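Local coordinates for racemase, putative (Roseobacter denitrificans, PDB 3TCS), which binds magnesium and D-alanine in a TIM-barrel fold of the mandelate racemase/muconate lactonizing enzyme family and may act as a racemase or hydro-lyase, at residues 208-211 and 212-216; 148-151 and 152-156; 62-65 and 66-70; 90-93 and 94-97. One frame throughout, in Å; residues are numbered along the deposited sequence.

Contact 1 of 4, residues 208-211 and 212-216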
ATOM      1  N   SER B 208       2.571  -3.487  17.801  1.00 10.90           N
ATOM      2  CA  SER B 208       3.482  -2.380  17.492  1.00 11.66           C
ATOM      3  C   SER B 208       3.629  -1.282  18.544  1.00 12.30           C
ATOM      4  O   SER B 208       4.012  -0.159  18.220  1.00 12.92           O
ATOM      5  CB  SER B 208       3.068  -1.727  16.168  1.00 12.81           C
ATOM      6  OG  SER B 208       3.233  -2.611  15.073  1.00 13.36           O
ATOM      7  N   CYS B 209       3.374  -1.600  19.802  1.00 12.17           N
ATOM      8  CA  CYS B 209       3.455  -0.579  20.840  1.00 13.89           C
ATOM      9  C   CYS B 209       4.826  -0.121  21.336  1.00 14.56           C
ATOM     10  O   CYS B 209       5.044   1.073  21.541  1.00 15.47           O
ATOM     11  CB  CYS B 209       2.638  -1.028  22.053  1.00 14.93           C
ATOM     12  SG  CYS B 209       2.770   0.082  23.487  1.00 18.00           S
ATOM     13  N   TYR B 210       5.746  -1.063  21.504  1.00 13.31           N
ATOM     14  CA  TYR B 210       7.051  -0.783  22.102  1.00 14.58           C
ATOM     15  C   TYR B 210       8.292  -0.445  21.296  1.00 14.15           C
ATOM     16  O   TYR B 210       8.396  -0.735  20.109  1.00 14.60           O
ATOM     17  CB  TYR B 210       7.426  -1.959  23.002  1.00 12.78           C
ATOM     18  CG  TYR B 210       6.344  -2.389  23.959  1.00 15.61           C
ATOM     19  CD1 TYR B 210       5.817  -1.496  24.890  1.00 15.26           C
ATOM     20  CD2 TYR B 210       5.873  -3.704  23.964  1.00 15.99           C
ATOM     21  CE1 TYR B 210       4.853  -1.899  25.809  1.00 15.98           C
ATOM     22  CE2 TYR B 210       4.903  -4.119  24.884  1.00 15.97           C
ATOM     23  CZ  TYR B 210       4.403  -3.207  25.803  1.00 16.07           C
ATOM     24  OH  TYR B 210       3.478  -3.607  26.736  1.00 13.66           O
ATOM     25  N   THR B 211       9.244   0.172  21.994  1.00 15.53           N
ATOM     26  CA  THR B 211      10.549   0.490  21.433  1.00 13.94           C
ATOM     27  C   THR B 211      11.297  -0.794  21.793  1.00 13.69           C
ATOM     28  O   THR B 211      10.862  -1.529  22.682  1.00 12.32           O
ATOM     29  CB  THR B 211      11.228   1.671  22.163  1.00 14.11           C
ATOM     30  OG1 THR B 211      11.320   1.375  23.565  1.00 14.91           O
ATOM     31  CG2 THR B 211      10.440   2.954  21.964  1.00 17.11           C
ATOM     32  N   PRO B 212      12.417  -1.092  21.116  1.00 13.70           N
ATOM     33  CA  PRO B 212      13.140  -2.322  21.453  1.00 14.38           C
ATOM     34  C   PRO B 212      13.469  -2.512  22.939  1.00 15.92           C
ATOM     35  O   PRO B 212      13.280  -3.602  23.479  1.00 13.66           O
ATOM     36  CB  PRO B 212      14.386  -2.233  20.577  1.00 15.78           C
ATOM     37  CG  PRO B 212      13.857  -1.572  19.351  1.00 15.11           C
ATOM     38  CD  PRO B 212      12.997  -0.458  19.919  1.00 14.18           C
ATOM     39  N   ASP B 213      13.951  -1.462  23.602  1.00 16.16           N
ATOM     40  CA  ASP B 213      14.293  -1.573  25.022  1.00 17.64           C
ATOM     41  C   ASP B 213      13.102  -1.924  25.902  1.00 16.35           C
ATOM     42  O   ASP B 213      13.195  -2.801  26.757  1.00 15.78           O
ATOM     43  CB  ASP B 213      14.937  -0.281  25.534  1.00 21.79           C
ATOM     44  CG  ASP B 213      16.352  -0.103  25.033  1.00 25.83           C
ATOM     45  OD1 ASP B 213      17.072  -1.119  24.938  1.00 29.73           O
ATOM     46  OD2 ASP B 213      16.750   1.046  24.746  1.00 29.55           O
ATOM     47  N   ARG B 214      11.982  -1.241  25.696  1.00 15.21           N
ATOM     48  CA  ARG B 214      10.791  -1.508  26.489  1.00 14.34           C
ATOM     49  C   ARG B 214      10.244  -2.906  26.201  1.00 14.34           C
ATOM     50  O   ARG B 214       9.771  -3.596  27.107  1.00 13.01           O
ATOM     51  CB  ARG B 214       9.720  -0.448  26.210  1.00 14.38           C
ATOM     52  CG  ARG B 214       8.384  -0.697  26.906  1.00 16.35           C
ATOM     53  CD  ARG B 214       8.539  -0.917  28.412  1.00 18.75           C
ATOM     54  NE  ARG B 214       7.236  -1.131  29.040  1.00 19.83           N
ATOM     55  CZ  ARG B 214       7.047  -1.678  30.236  1.00 21.34           C
ATOM     56  NH1 ARG B 214       8.081  -2.081  30.965  1.00 20.94           N
ATOM     57  NH2 ARG B 214       5.812  -1.828  30.702  1.00 21.64           N
ATOM     58  N   ALA B 215      10.310  -3.320  24.938  1.00 12.30           N
ATOM     59  CA  ALA B 215       9.830  -4.639  24.545  1.00 12.62           C
ATOM     60  C   ALA B 215      10.665  -5.718  25.222  1.00 11.57           C
ATOM     61  O   ALA B 215      10.145  -6.764  25.619  1.00 13.34           O
ATOM     62  CB  ALA B 215       9.902  -4.800  23.023  1.00 10.95           C
ATOM     63  N   ILE B 216      11.965  -5.471  25.345  1.00 12.59           N
ATOM     64  CA  ILE B 216      12.844  -6.444  25.981  1.00 12.38           C
ATOM     65  C   ILE B 216      12.504  -6.568  27.467  1.00 13.28           C
ATOM     66  O   ILE B 216      12.563  -7.662  28.035  1.00 12.49           O
ATOM     67  CB  ILE B 216      14.327  -6.060  25.775  1.00 13.11           C
ATOM     68  CG1 ILE B 216      14.679  -6.184  24.285  1.00 14.47           C
ATOM     69  CG2 ILE B 216      15.226  -6.970  26.612  1.00 14.41           C
ATOM     70  CD1 ILE B 216      16.034  -5.603  23.897  1.00 14.08           C
TER
HETATM   71  O   HOH W   1       3.363  -1.829  28.786  1.00 20.07           O
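Tyr210 and Thr211 meet the first turn of helix 212-224 at an N-cap in the TIM barrel, where the loop after strand 201-205 turns into the helix. Thr211 is the cap residue. Its OG1 accepts a long, weak bond from Arg214 N at 3.4 Å, though the N-H points at it well (164°). OG1 is placed for this by a chi1 of 56°, which sets it between the backbone N and the carbonyl carbon. The carbonyl of Thr211 takes the stronger bond, Ala215 N to Thr211 O at 2.9 Å. OG1 also has a weak partner in Asn177.

Arg214 runs past the Tyr210 ring, its CG 3.4 Å from Tyr210 CD1, with ring and guanidinium planes 85° apart. Tyr210 CB also packs on the methyl of Ala215, CB to CB 3.8 Å, while the CB of Cys209 sits over the centre of one ring face. The guanidinium is held mainly from outside, by salt bridges from NH2 to Glu186 and from NH1 to Glu217. Tyr210 OH has a weak bond to Thr185 OG1 besides its water. A phenylalanine at Tyr210 would probably keep the ring packing but leave both Thr185 and the water shared with Arg214 short of one partner. That water lies 2.7 Å from Tyr210 OH and accepts from Arg214 NH2 at 3.1 Å.

Contact 2 of 4, residues 148-151 and 152-156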
ATOM      1  N   ARG B 148      -8.416  -9.046  35.145  1.00 14.54           N
ATOM      2  CA  ARG B 148      -9.286  -9.925  35.919  1.00 14.48           C
ATOM      3  C   ARG B 148     -10.437 -10.472  35.089  1.00 14.10           C
ATOM      4  O   ARG B 148     -10.699 -11.672  35.107  1.00 11.38           O
ATOM      5  CB  ARG B 148      -9.839  -9.187  37.143  1.00 17.42           C
ATOM      6  CG  ARG B 148     -10.612 -10.080  38.110  1.00 21.20           C
ATOM      7  CD  ARG B 148     -11.039  -9.312  39.360  1.00 26.13           C
ATOM      8  NE  ARG B 148     -11.629 -10.188  40.372  1.00 29.96           N
ATOM      9  CZ  ARG B 148     -10.934 -11.003  41.164  1.00 33.60           C
ATOM     10  NH1 ARG B 148      -9.611 -11.060  41.078  1.00 34.54           N
ATOM     11  NH2 ARG B 148     -11.565 -11.773  42.043  1.00 34.90           N
ATOM     12  N   ASP B 149     -11.129  -9.597  34.364  1.00 13.47           N
ATOM     13  CA  ASP B 149     -12.243 -10.041  33.536  1.00 12.89           C
ATOM     14  C   ASP B 149     -11.767 -10.853  32.343  1.00 12.39           C
ATOM     15  O   ASP B 149     -12.462 -11.759  31.886  1.00 11.97           O
ATOM     16  CB  ASP B 149     -13.071  -8.845  33.060  1.00 14.77           C
ATOM     17  CG  ASP B 149     -13.885  -8.226  34.179  1.00 17.68           C
ATOM     18  OD1 ASP B 149     -14.088  -8.918  35.197  1.00 18.13           O
ATOM     19  OD2 ASP B 149     -14.326  -7.065  34.040  1.00 18.07           O
ATOM     20  N   GLU B 150     -10.581 -10.525  31.841  1.00 12.20           N
ATOM     21  CA  GLU B 150     -10.010 -11.243  30.705  1.00 12.71           C
ATOM     22  C   GLU B 150      -9.723 -12.688  31.109  1.00 13.40           C
ATOM     23  O   GLU B 150     -10.100 -13.629  30.412  1.00 13.17           O
ATOM     24  CB  GLU B 150      -8.707 -10.574  30.248  1.00 14.11           C
ATOM     25  CG  GLU B 150      -8.016 -11.293  29.090  1.00 14.87           C
ATOM     26  CD  GLU B 150      -8.612 -10.954  27.732  1.00 16.36           C
ATOM     27  OE1 GLU B 150      -8.008 -10.138  27.005  1.00 17.49           O
ATOM     28  OE2 GLU B 150      -9.683 -11.497  27.388  1.00 18.12           O
ATOM     29  N   ALA B 151      -9.049 -12.861  32.241  1.00 12.91           N
ATOM     30  CA  ALA B 151      -8.726 -14.195  32.727  1.00 14.02           C
ATOM     31  C   ALA B 151     -10.000 -14.985  32.993  1.00 13.65           C
ATOM     32  O   ALA B 151     -10.082 -16.168  32.683  1.00 13.66           O
ATOM     33  CB  ALA B 151      -7.892 -14.101  34.007  1.00 14.67           C
ATOM     34  N   GLU B 152     -10.998 -14.319  33.560  1.00 14.44           N
ATOM     35  CA  GLU B 152     -12.261 -14.966  33.887  1.00 15.23           C
ATOM     36  C   GLU B 152     -12.967 -15.525  32.657  1.00 14.46           C
ATOM     37  O   GLU B 152     -13.374 -16.687  32.644  1.00 13.66           O
ATOM     38  CB  GLU B 152     -13.173 -13.979  34.629  1.00 18.68           C
ATOM     39  CG  GLU B 152     -14.513 -14.555  35.067  1.00 27.13           C
ATOM     40  CD  GLU B 152     -15.273 -13.628  36.014  1.00 31.87           C
ATOM     41  OE1 GLU B 152     -15.444 -12.434  35.682  1.00 34.40           O
ATOM     42  OE2 GLU B 152     -15.702 -14.101  37.090  1.00 34.29           O
ATOM     43  N   ARG B 153     -13.107 -14.717  31.611  1.00 13.43           N
ATOM     44  CA  ARG B 153     -13.786 -15.207  30.420  1.00 11.99           C
ATOM     45  C   ARG B 153     -12.975 -16.275  29.686  1.00 11.78           C
ATOM     46  O   ARG B 153     -13.540 -17.204  29.112  1.00  9.94           O
ATOM     47  CB  ARG B 153     -14.137 -14.052  29.467  1.00 13.84           C
ATOM     48  CG  ARG B 153     -12.962 -13.366  28.784  1.00 14.91           C
ATOM     49  CD  ARG B 153     -13.469 -12.485  27.633  1.00 14.31           C
ATOM     50  NE  ARG B 153     -12.385 -11.841  26.898  1.00 14.27           N
ATOM     51  CZ  ARG B 153     -12.549 -11.136  25.780  1.00 14.08           C
ATOM     52  NH1 ARG B 153     -13.758 -10.981  25.254  1.00 11.43           N
ATOM     53  NH2 ARG B 153     -11.499 -10.585  25.186  1.00 12.17           N
ATOM     54  N   LEU B 154     -11.652 -16.160  29.710  1.00  9.75           N
ATOM     55  CA  LEU B 154     -10.819 -17.149  29.030  1.00 10.71           C
ATOM     56  C   LEU B 154     -10.789 -18.469  29.801  1.00 11.79           C
ATOM     57  O   LEU B 154     -10.730 -19.549  29.206  1.00 10.76           O
ATOM     58  CB  LEU B 154      -9.405 -16.598  28.836  1.00 10.42           C
ATOM     59  CG  LEU B 154      -9.339 -15.409  27.867  1.00  9.13           C
ATOM     60  CD1 LEU B 154      -7.884 -14.994  27.649  1.00 11.10           C
ATOM     61  CD2 LEU B 154      -9.975 -15.804  26.537  1.00 11.38           C
ATOM     62  N   LYS B 155     -10.829 -18.382  31.126  1.00 11.32           N
ATOM     63  CA  LYS B 155     -10.831 -19.581  31.957  1.00 13.67           C
ATOM     64  C   LYS B 155     -12.120 -20.361  31.697  1.00 12.74           C
ATOM     65  O   LYS B 155     -12.114 -21.588  31.646  1.00 12.45           O
ATOM     66  CB  LYS B 155     -10.735 -19.201  33.439  1.00 15.60           C
ATOM     67  CG  LYS B 155     -10.515 -20.385  34.371  1.00 19.83           C
ATOM     68  CD  LYS B 155     -10.356 -19.927  35.818  1.00 23.01           C
ATOM     69  CE  LYS B 155      -9.966 -21.097  36.710  1.00 25.75           C
ATOM     70  NZ  LYS B 155      -9.698 -20.661  38.105  1.00 28.62           N
ATOM     71  N   ARG B 156     -13.229 -19.650  31.525  1.00 13.26           N
ATOM     72  CA  ARG B 156     -14.491 -20.324  31.263  1.00 14.59           C
ATOM     73  C   ARG B 156     -14.458 -21.010  29.899  1.00 13.63           C
ATOM     74  O   ARG B 156     -14.999 -22.100  29.738  1.00 14.02           O
ATOM     75  CB  ARG B 156     -15.650 -19.327  31.363  1.00 18.08           C
ATOM     76  CG  ARG B 156     -15.819 -18.842  32.794  1.00 24.15           C
ATOM     77  CD  ARG B 156     -16.984 -17.890  32.999  1.00 30.35           C
ATOM     78  NE  ARG B 156     -17.082 -17.524  34.412  1.00 34.67           N
ATOM     79  CZ  ARG B 156     -17.923 -16.621  34.903  1.00 37.59           C
ATOM     80  NH1 ARG B 156     -18.755 -15.976  34.095  1.00 39.07           N
ATOM     81  NH2 ARG B 156     -17.932 -16.365  36.206  1.00 38.90           N
TER
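Glu150 and Arg153 form a side-on salt bridge, three residues apart on the helix. Arg153 gives two N-H groups to one oxygen: NE reaches Glu150 OE2 at 2.8 Å and NH2 reaches the same Glu150 OE2 at 3.0 Å. OE2 lies only 4° out of the guanidinium plane; NH2 uses its syn lone pair, while NE comes nearly in line with the C-O bond. With Arg153 CG between its backbone N and carbonyl carbon (chi1 69°), the extended chain runs back along the helix to the bent Glu150. The other carboxylate oxygen, OE1, bonds to Ser140, and Arg153 NH2 also pairs with Glu337.

Among like charges, the Asp149 and Glu152 carboxylates lie side by side, OD1 to OE1 3.8 Å, which probably costs some energy; a salt bridge of Arg156 NH2 to Glu152 OE2, by charge alone, may offset part of it.

Backbone bonds are those of a regular alpha-helix, for example Lys155 N to Ala151 O at 2.8 Å. Apolar contact is slight: Leu154 CD1 comes within 4.0 Å of Glu150 CG.

Helix 147-161 is the helix of the beta-alpha-beta crossover between strands 132-139 and 165-169. Leu154 rests on Phe166 and Val168 of the second strand, and Ala151 packs against Thr191 and Met192 of helix 184-196.

Contact 3 of 4, residues 62-65 and 66-70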
ATOM      1  N   CYS B  62     -14.066  -3.795  -2.662  1.00  6.35           N
ATOM      2  CA  CYS B  62     -14.811  -4.345  -3.792  1.00  7.78           C
ATOM      3  C   CYS B  62     -14.811  -3.381  -4.973  1.00  8.22           C
ATOM      4  O   CYS B  62     -14.798  -3.803  -6.128  1.00  7.52           O
ATOM      5  CB  CYS B  62     -16.237  -4.704  -3.368  1.00  8.06           C
ATOM      6  SG  CYS B  62     -16.301  -6.208  -2.339  1.00  9.42           S
ATOM      7  N   THR B  63     -14.817  -2.084  -4.685  1.00  7.03           N
ATOM      8  CA  THR B  63     -14.764  -1.092  -5.752  1.00  8.69           C
ATOM      9  C   THR B  63     -13.407  -1.230  -6.443  1.00  8.93           C
ATOM     10  O   THR B  63     -13.308  -1.206  -7.674  1.00  8.31           O
ATOM     11  CB  THR B  63     -14.923   0.338  -5.188  1.00  9.22           C
ATOM     12  OG1 THR B  63     -16.256   0.498  -4.684  1.00  9.79           O
ATOM     13  CG2 THR B  63     -14.664   1.384  -6.282  1.00  9.66           C
ATOM     14  N   VAL B  64     -12.359  -1.387  -5.641  1.00  8.38           N
ATOM     15  CA  VAL B  64     -11.009  -1.545  -6.174  1.00  8.11           C
ATOM     16  C   VAL B  64     -10.910  -2.834  -6.987  1.00  8.26           C
ATOM     17  O   VAL B  64     -10.252  -2.880  -8.031  1.00  7.77           O
ATOM     18  CB  VAL B  64      -9.959  -1.572  -5.026  1.00  7.67           C
ATOM     19  CG1 VAL B  64      -8.597  -2.015  -5.553  1.00  8.41           C
ATOM     20  CG2 VAL B  64      -9.848  -0.187  -4.408  1.00  8.39           C
ATOM     21  N   LEU B  65     -11.576  -3.883  -6.518  1.00  8.19           N
ATOM     22  CA  LEU B  65     -11.537  -5.161  -7.218  1.00  8.78           C
ATOM     23  C   LEU B  65     -12.040  -5.038  -8.656  1.00  8.93           C
ATOM     24  O   LEU B  65     -11.399  -5.518  -9.591  1.00 10.76           O
ATOM     25  CB  LEU B  65     -12.369  -6.205  -6.462  1.00  7.94           C
ATOM     26  CG  LEU B  65     -12.294  -7.664  -6.937  1.00  9.98           C
ATOM     27  CD1 LEU B  65     -12.747  -8.587  -5.810  1.00  9.25           C
ATOM     28  CD2 LEU B  65     -13.153  -7.872  -8.182  1.00 11.63           C
ATOM     29  N   HIS B  66     -13.184  -4.393  -8.842  1.00  8.05           N
ATOM     30  CA  HIS B  66     -13.745  -4.247 -10.184  1.00  7.75           C
ATOM     31  C   HIS B  66     -12.984  -3.242 -11.037  1.00  8.95           C
ATOM     32  O   HIS B  66     -12.881  -3.391 -12.256  1.00 10.33           O
ATOM     33  CB  HIS B  66     -15.210  -3.836 -10.089  1.00  8.33           C
ATOM     34  CG  HIS B  66     -16.100  -4.917  -9.558  1.00  8.74           C
ATOM     35  ND1 HIS B  66     -16.492  -5.996 -10.318  1.00  9.33           N
ATOM     36  CD2 HIS B  66     -16.642  -5.103  -8.331  1.00  8.95           C
ATOM     37  CE1 HIS B  66     -17.238  -6.803  -9.583  1.00  8.83           C
ATOM     38  NE2 HIS B  66     -17.345  -6.283  -8.374  1.00  8.48           N
ATOM     39  N   ARG B  67     -12.442  -2.222 -10.390  1.00  8.51           N
ATOM     40  CA  ARG B  67     -11.709  -1.183 -11.095  1.00  9.56           C
ATOM     41  C   ARG B  67     -10.293  -1.600 -11.475  1.00 11.03           C
ATOM     42  O   ARG B  67      -9.820  -1.294 -12.575  1.00  8.98           O
ATOM     43  CB  ARG B  67     -11.634   0.073 -10.226  1.00  9.18           C
ATOM     44  CG  ARG B  67     -11.016   1.298 -10.904  1.00 11.86           C
ATOM     45  CD  ARG B  67     -12.005   1.935 -11.874  1.00 11.20           C
ATOM     46  NE  ARG B  67     -13.173   2.457 -11.172  1.00 12.96           N
ATOM     47  CZ  ARG B  67     -13.201   3.616 -10.520  1.00 13.23           C
ATOM     48  NH1 ARG B  67     -12.124   4.390 -10.485  1.00 12.77           N
ATOM     49  NH2 ARG B  67     -14.303   3.997  -9.889  1.00 13.53           N
ATOM     50  N   GLN B  68      -9.624  -2.318 -10.579  1.00  9.43           N
ATOM     51  CA  GLN B  68      -8.230  -2.671 -10.813  1.00 10.26           C
ATOM     52  C   GLN B  68      -7.810  -4.129 -10.857  1.00 10.49           C
ATOM     53  O   GLN B  68      -6.653  -4.421 -11.155  1.00 10.25           O
ATOM     54  CB  GLN B  68      -7.380  -1.935  -9.778  1.00 10.10           C
ATOM     55  CG  GLN B  68      -7.507  -0.419  -9.876  1.00 11.23           C
ATOM     56  CD  GLN B  68      -6.899   0.295  -8.683  1.00 10.77           C
ATOM     57  OE1 GLN B  68      -7.552   0.478  -7.659  1.00 12.20           O
ATOM     58  NE2 GLN B  68      -5.640   0.687  -8.808  1.00 12.53           N
ATOM     59  N   VAL B  69      -8.712  -5.052 -10.549  1.00  9.35           N
ATOM     60  CA  VAL B  69      -8.339  -6.461 -10.591  1.00  9.61           C
ATOM     61  C   VAL B  69      -9.068  -7.215 -11.701  1.00  9.55           C
ATOM     62  O   VAL B  69      -8.438  -7.847 -12.554  1.00 10.11           O
ATOM     63  CB  VAL B  69      -8.620  -7.157  -9.241  1.00  9.71           C
ATOM     64  CG1 VAL B  69      -8.157  -8.610  -9.298  1.00 10.21           C
ATOM     65  CG2 VAL B  69      -7.899  -6.422  -8.122  1.00  8.69           C
ATOM     66  N   ALA B  70     -10.392  -7.136 -11.692  1.00 10.96           N
ATOM     67  CA  ALA B  70     -11.216  -7.824 -12.683  1.00 11.82           C
ATOM     68  C   ALA B  70     -10.809  -7.584 -14.139  1.00 12.79           C
ATOM     69  O   ALA B  70     -10.779  -8.518 -14.946  1.00 11.72           O
ATOM     70  CB  ALA B  70     -12.683  -7.446 -12.488  1.00 12.57           C
TER
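Leu65 O accepts from both Val69 N (2.9 Å) and Ala70 N (2.8 Å), so the alpha-helical pattern widens into a pi-type turn at 66-69, after regular bonds such as Gln68 N to Val64 O. The two donors come differently: Ala70 N stands close to the carbonyl direction, with a C=O...N angle of 166°, whereas Val69 N sits above the carbonyl plane.

The adjacent side chains of Leu65 and His66 make a CH-pi contact. The CD2 methyl of Leu65 stands 4.3 Å from the centroid of the His66 ring, 3° off its normal, over the centre of one face. His66 CD2 also approaches Cys62 O at 3.2 Å. Both ring nitrogens have partners outside the helix, ND1 with Ser386 and NE2 with Thr30, which would hold the ring's rotation. Val64 CG1 lies 3.4 Å from Gln68 OE1 as the two side chains cross; that oxygen is bonded to Tyr99 of the second subunit. Arg67 makes a salt bridge through NH2 to Asp59 of the second subunit. Leu65 CG reaches Val69 CB at 4.4 Å, and its side chain continues onto Ala103 and Val107 of helix 98-119.

Helix 58-73 thus packs one side on strands 25-32 and 382-387 and presents another to the dimer partner, in the alpha-plus-beta N-terminal domain characteristic of the enolase superfamily.

Contact 4 of 4, residues 90-93 and 94-97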
ATOM      1  N   GLU B  90       1.574  -5.856 -11.590  1.00 14.83           N
ATOM      2  CA  GLU B  90       2.441  -5.134 -12.512  1.00 16.15           C
ATOM      3  C   GLU B  90       1.639  -4.103 -13.298  1.00 15.32           C
ATOM      4  O   GLU B  90       2.097  -2.981 -13.509  1.00 15.62           O
ATOM      5  CB  GLU B  90       3.142  -6.120 -13.441  1.00 19.01           C
ATOM      6  CG  GLU B  90       4.281  -6.845 -12.742  1.00 22.84           C
ATOM      7  CD  GLU B  90       4.731  -8.094 -13.470  1.00 26.25           C
ATOM      8  OE1 GLU B  90       4.804  -8.065 -14.715  1.00 28.30           O
ATOM      9  OE2 GLU B  90       5.025  -9.102 -12.791  1.00 29.13           O
ATOM     10  N   ARG B  91       0.432  -4.471 -13.716  1.00 14.79           N
ATOM     11  CA  ARG B  91      -0.419  -3.538 -14.452  1.00 15.91           C
ATOM     12  C   ARG B  91      -0.846  -2.394 -13.531  1.00 15.55           C
ATOM     13  O   ARG B  91      -1.099  -1.274 -13.980  1.00 14.34           O
ATOM     14  CB  ARG B  91      -1.665  -4.248 -14.974  1.00 16.91           C
ATOM     15  CG  ARG B  91      -1.394  -5.278 -16.046  1.00 20.53           C
ATOM     16  CD  ARG B  91      -1.040  -4.631 -17.381  1.00 23.75           C
ATOM     17  NE  ARG B  91      -0.842  -5.650 -18.404  1.00 27.37           N
ATOM     18  CZ  ARG B  91       0.248  -6.402 -18.513  1.00 30.16           C
ATOM     19  NH1 ARG B  91       1.261  -6.243 -17.664  1.00 29.80           N
ATOM     20  NH2 ARG B  91       0.313  -7.337 -19.454  1.00 31.12           N
ATOM     21  N   GLU B  92      -0.934  -2.684 -12.238  1.00 14.57           N
ATOM     22  CA  GLU B  92      -1.339  -1.677 -11.262  1.00 14.09           C
ATOM     23  C   GLU B  92      -0.152  -1.315 -10.374  1.00 14.05           C
ATOM     24  O   GLU B  92      -0.314  -1.093  -9.172  1.00 12.06           O
ATOM     25  CB  GLU B  92      -2.478  -2.221 -10.391  1.00 14.18           C
ATOM     26  CG  GLU B  92      -3.752  -2.608 -11.149  1.00 14.99           C
ATOM     27  CD  GLU B  92      -4.441  -1.422 -11.794  1.00 16.33           C
ATOM     28  OE1 GLU B  92      -4.357  -0.308 -11.234  1.00 15.42           O
ATOM     29  OE2 GLU B  92      -5.081  -1.604 -12.853  1.00 16.30           O
ATOM     30  N   HIS B  93       1.036  -1.246 -10.974  1.00 13.64           N
ATOM     31  CA  HIS B  93       2.259  -0.953 -10.226  1.00 14.90           C
ATOM     32  C   HIS B  93       2.293   0.413  -9.542  1.00 14.22           C
ATOM     33  O   HIS B  93       3.134   0.654  -8.671  1.00 13.28           O
ATOM     34  CB  HIS B  93       3.483  -1.110 -11.138  1.00 16.08           C
ATOM     35  CG  HIS B  93       3.580  -0.069 -12.209  1.00 18.32           C
ATOM     36  ND1 HIS B  93       4.550   0.912 -12.207  1.00 21.57           N
ATOM     37  CD2 HIS B  93       2.833   0.142 -13.317  1.00 18.85           C
ATOM     38  CE1 HIS B  93       4.397   1.681 -13.270  1.00 19.08           C
ATOM     39  NE2 HIS B  93       3.363   1.236 -13.961  1.00 21.56           N
ATOM     40  N   LYS B  94       1.384   1.301  -9.932  1.00 13.67           N
ATOM     41  CA  LYS B  94       1.308   2.632  -9.334  1.00 14.24           C
ATOM     42  C   LYS B  94       0.485   2.559  -8.054  1.00 13.58           C
ATOM     43  O   LYS B  94       0.320   3.554  -7.349  1.00 11.32           O
ATOM     44  CB  LYS B  94       0.630   3.609 -10.298  1.00 17.12           C
ATOM     45  CG  LYS B  94       1.409   3.897 -11.573  1.00 20.99           C
ATOM     46  CD  LYS B  94       2.577   4.830 -11.311  1.00 23.33           C
ATOM     47  CE  LYS B  94       3.195   5.306 -12.623  1.00 26.29           C
ATOM     48  NZ  LYS B  94       4.241   6.339 -12.386  1.00 27.33           N
ATOM     49  N   PHE B  95      -0.035   1.372  -7.759  1.00 11.92           N
ATOM     50  CA  PHE B  95      -0.865   1.187  -6.574  1.00 13.73           C
ATOM     51  C   PHE B  95      -0.336   0.127  -5.620  1.00 13.70           C
ATOM     52  O   PHE B  95      -1.018  -0.855  -5.318  1.00 14.00           O
ATOM     53  CB  PHE B  95      -2.298   0.844  -6.996  1.00 13.44           C
ATOM     54  CG  PHE B  95      -3.022   1.988  -7.644  1.00 11.64           C
ATOM     55  CD1 PHE B  95      -3.768   2.875  -6.879  1.00 12.07           C
ATOM     56  CD2 PHE B  95      -2.924   2.202  -9.015  1.00 13.15           C
ATOM     57  CE1 PHE B  95      -4.406   3.960  -7.467  1.00 11.33           C
ATOM     58  CE2 PHE B  95      -3.558   3.286  -9.616  1.00 11.95           C
ATOM     59  CZ  PHE B  95      -4.299   4.167  -8.839  1.00 13.46           C
ATOM     60  N   PRO B  96       0.898   0.309  -5.132  1.00 14.59           N
ATOM     61  CA  PRO B  96       1.445  -0.680  -4.203  1.00 15.31           C
ATOM     62  C   PRO B  96       0.701  -0.520  -2.884  1.00 15.42           C
ATOM     63  O   PRO B  96       0.343   0.590  -2.507  1.00 17.07           O
ATOM     64  CB  PRO B  96       2.905  -0.266  -4.089  1.00 14.98           C
ATOM     65  CG  PRO B  96       2.821   1.226  -4.176  1.00 15.14           C
ATOM     66  CD  PRO B  96       1.826   1.440  -5.309  1.00 14.83           C
ATOM     67  N   GLY B  97       0.453  -1.614  -2.182  1.00 14.47           N
ATOM     68  CA  GLY B  97      -0.243  -1.468  -0.922  1.00 13.57           C
ATOM     69  C   GLY B  97      -1.382  -2.427  -0.673  1.00 12.16           C
ATOM     70  O   GLY B  97      -1.683  -3.302  -1.486  1.00 11.15           O
TER
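His93 presents one ring face to Lys94, whose CG lies 4.2 Å from the ring centroid and 14° off its normal, a CH-pi contact offset toward the rim. Lys94 CE also approaches His93 CE1 at 3.9 Å, the two side chains running alongside each other. With chi1 at 69°, His93 CG sits between the backbone N and the carbonyl carbon, which brings the ring beside the Lys94 chain. The Phe95 ring is met obliquely by the carboxylate of Glu92, OE1 to CD2 3.6 Å, the two planes 45° apart.

Both pairs belong to a type I beta turn from Glu92 to Phe95, closed by Phe95 N to Glu92 O at 2.9 Å, with the donor above the carbonyl plane.

Polar ends are held elsewhere: Glu92 bonds to Trp72 and Gln68, His93 NE2 to Glu173 of the second subunit, and Lys94 NZ forms a salt bridge with Glu257 of that subunit, a magnesium ligand there. An alanine in place of His93 removes the face under Lys94 CG, which would probably leave the middle of that chain less firmly placed and Glu173 of the second subunit without this partner.

The turn links helix 81-91 to helix 98-119, with Gly97 as the N-cap of the latter, and sets Phe95 against Gln68 of helix 58-73.

Contacts 3 and 4 are neighbours in the N-terminal domain, centres about 13 Å apart, joined where Gln68 NE2 lies 2.9 Å from Glu92 OE1, a probable hydrogen bond; both reach the second subunit. Contacts 1 and 2 lie in the barrel domain, centres about 26 Å apart without touching. Contacts 2 and 4 are on opposite sides of the chain's centre, about 45 Å between centres. In relation to the active site, the side chain of Arg153 in contact 2 is about 11 Å from a bound D-alanine and that of Tyr210 in contact 1 about 12 Å, whereas the Lys94 side chain in contact 4 is about 5 Å from one, probably that in the second subunit's pocket, since NZ pairs with Glu257 there.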